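Local coordinates for protein heavy metal cation tricomponent efflux pump ZneA(CzcA-like) (Cupriavidus metallidurans, PDB 4K0J) that probably exports Zn(II) from the cell in exchange for protons, as an inner-membrane pump of the resistance-nodulation-cell division superfamily, at residues R688-V693 against E824-R829. Residues are numbered along the deposited sequence; the frame is centred on the assembly and turned at random.
Sequences RLLKTV and EEARMR
Arg829 reaches from helix 820-830 across the C-terminal end of helix 676-690, where Leu689, Thr692 and Val693 meet its guanidinium group. CD2 of Leu689 approaches NH2 of Arg829 at 3.4 Å. CG2 of Val693 lies 3.6 Å from NH1 of Arg829, and both methyls come in at a slant to the guanidinium plane. OG1 of Thr692 is 3.2 Å from NH2 of Arg829. The Arg829 chain leaves its helix with CG beside the backbone N (chi1 -62°) and bends at chi3 (57°), which carries the charged end past the Val693 side chain, the two running in opposite directions. The other leucine branch, CD1 of Leu689, rests 3.8 Å from CB of Arg829.

One helical turn earlier, CB of Ala826 is touched by CD2 of Leu690 at 3.7 Å and by CG2 of Val693, forming the buried part of the interface. CG1 of Val693 lies 3.3 Å from OE1 of Glu825, whose extended side chain runs past the valine; Glu825 has a weak, long ion pair with Arg817. Leu689 and Leu690 continue onto Ile830, Val693 onto Phe822, and Leu690 onto Trp845 of strand 843-847.

The C-terminal ends of two roughly antiparallel helices thus meet, the turn after helix 676-690 completing the contact, on a four-stranded antiparallel sheet: a ferredoxin-like (split beta-alpha-beta) fold, as in the porter subdomains of RND pumps.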
# COMPACT_ATOMS: atom_id res chain seq x y z
N ARG C 688 -36.61 -6.49 -31.87
CA ARG C 688 -37.26 -7.01 -33.07
C ARG C 688 -36.45 -6.73 -34.32
O ARG C 688 -36.46 -7.52 -35.26
CB ARG C 688 -38.66 -6.41 -33.21
CG ARG C 688 -39.60 -6.74 -32.06
CD ARG C 688 -40.94 -6.04 -32.25
NE ARG C 688 -41.62 -6.50 -33.46
CZ ARG C 688 -42.48 -7.51 -33.49
NH1 ARG C 688 -42.76 -8.17 -32.38
NH2 ARG C 688 -43.05 -7.86 -34.63
N LEU C 689 -35.75 -5.60 -34.34
CA LEU C 689 -34.94 -5.22 -35.49
C LEU C 689 -33.69 -6.07 -35.57
O LEU C 689 -33.47 -6.78 -36.55
CB LEU C 689 -34.57 -3.74 -35.42
CG LEU C 689 -33.92 -3.08 -36.64
CD1 LEU C 689 -32.40 -3.20 -36.63
CD2 LEU C 689 -34.49 -3.67 -37.93
N LEU C 690 -32.86 -5.99 -34.53
CA LEU C 690 -31.59 -6.69 -34.49
C LEU C 690 -31.74 -8.18 -34.71
O LEU C 690 -30.85 -8.83 -35.26
CB LEU C 690 -30.89 -6.45 -33.16
CG LEU C 690 -30.26 -5.07 -32.97
CD1 LEU C 690 -29.50 -5.03 -31.66
CD2 LEU C 690 -29.34 -4.76 -34.14
N LYS C 691 -32.87 -8.74 -34.27
CA LYS C 691 -33.05 -10.18 -34.39
C LYS C 691 -33.41 -10.60 -35.81
O LYS C 691 -33.58 -11.78 -36.09
CB LYS C 691 -34.07 -10.69 -33.37
CG LYS C 691 -35.50 -10.31 -33.63
CD LYS C 691 -36.37 -10.59 -32.41
CE LYS C 691 -36.13 -11.99 -31.86
NZ LYS C 691 -37.04 -12.30 -30.72
N THR C 692 -33.50 -9.62 -36.71
CA THR C 692 -33.76 -9.89 -38.12
C THR C 692 -32.46 -9.93 -38.94
O THR C 692 -32.39 -10.59 -39.97
CB THR C 692 -34.74 -8.86 -38.74
OG1 THR C 692 -34.23 -7.53 -38.55
CG2 THR C 692 -36.11 -8.98 -38.09
N VAL C 693 -31.44 -9.21 -38.47
CA VAL C 693 -30.14 -9.19 -39.12
C VAL C 693 -29.49 -10.58 -39.11
O VAL C 693 -29.37 -11.20 -38.05
CB VAL C 693 -29.20 -8.15 -38.46
CG1 VAL C 693 -27.87 -8.06 -39.19
CG2 VAL C 693 -29.88 -6.79 -38.40
N GLU C 824 -21.77 -3.14 -38.94
CA GLU C 824 -22.03 -2.08 -39.90
C GLU C 824 -23.49 -2.10 -40.35
O GLU C 824 -24.21 -1.09 -40.23
CB GLU C 824 -21.12 -2.23 -41.12
CG GLU C 824 -21.43 -1.26 -42.25
CD GLU C 824 -20.59 -1.53 -43.48
OE1 GLU C 824 -19.86 -2.54 -43.50
OE2 GLU C 824 -20.66 -0.72 -44.44
N GLU C 825 -23.93 -3.25 -40.84
CA GLU C 825 -25.30 -3.43 -41.31
C GLU C 825 -26.34 -3.17 -40.23
O GLU C 825 -27.24 -2.35 -40.41
CB GLU C 825 -25.47 -4.84 -41.87
CG GLU C 825 -26.89 -5.20 -42.24
CD GLU C 825 -27.00 -6.60 -42.82
OE1 GLU C 825 -27.91 -7.35 -42.39
OE2 GLU C 825 -26.19 -6.95 -43.70
N ALA C 826 -26.22 -3.88 -39.11
CA ALA C 826 -27.20 -3.76 -38.03
C ALA C 826 -27.25 -2.35 -37.45
O ALA C 826 -28.32 -1.76 -37.33
CB ALA C 826 -26.91 -4.78 -36.94
N ARG C 827 -26.09 -1.81 -37.08
CA ARG C 827 -26.02 -0.45 -36.55
C ARG C 827 -26.57 0.58 -37.54
O ARG C 827 -27.20 1.56 -37.13
CB ARG C 827 -24.58 -0.08 -36.15
CG ARG C 827 -24.32 1.40 -35.94
CD ARG C 827 -22.83 1.67 -35.76
NE ARG C 827 -22.37 1.38 -34.41
CZ ARG C 827 -22.24 2.30 -33.45
NH1 ARG C 827 -22.54 3.57 -33.70
NH2 ARG C 827 -21.81 1.95 -32.25
N MET C 828 -26.36 0.34 -38.83
CA MET C 828 -26.96 1.21 -39.85
C MET C 828 -28.48 1.09 -39.82
O MET C 828 -29.19 2.08 -39.94
CB MET C 828 -26.41 0.89 -41.24
CG MET C 828 -26.83 1.88 -42.32
SD MET C 828 -26.03 1.61 -43.91
CE MET C 828 -24.30 1.82 -43.45
N ARG C 829 -28.98 -0.13 -39.64
CA ARG C 829 -30.42 -0.36 -39.59
C ARG C 829 -31.05 0.14 -38.29
O ARG C 829 -32.27 0.24 -38.18
CB ARG C 829 -30.74 -1.85 -39.79
CG ARG C 829 -30.31 -2.40 -41.14
CD ARG C 829 -30.68 -3.86 -41.27
NE ARG C 829 -32.11 -4.08 -41.07
CZ ARG C 829 -32.69 -5.27 -41.07
NH1 ARG C 829 -31.97 -6.37 -41.26
NH2 ARG C 829 -34.00 -5.37 -40.89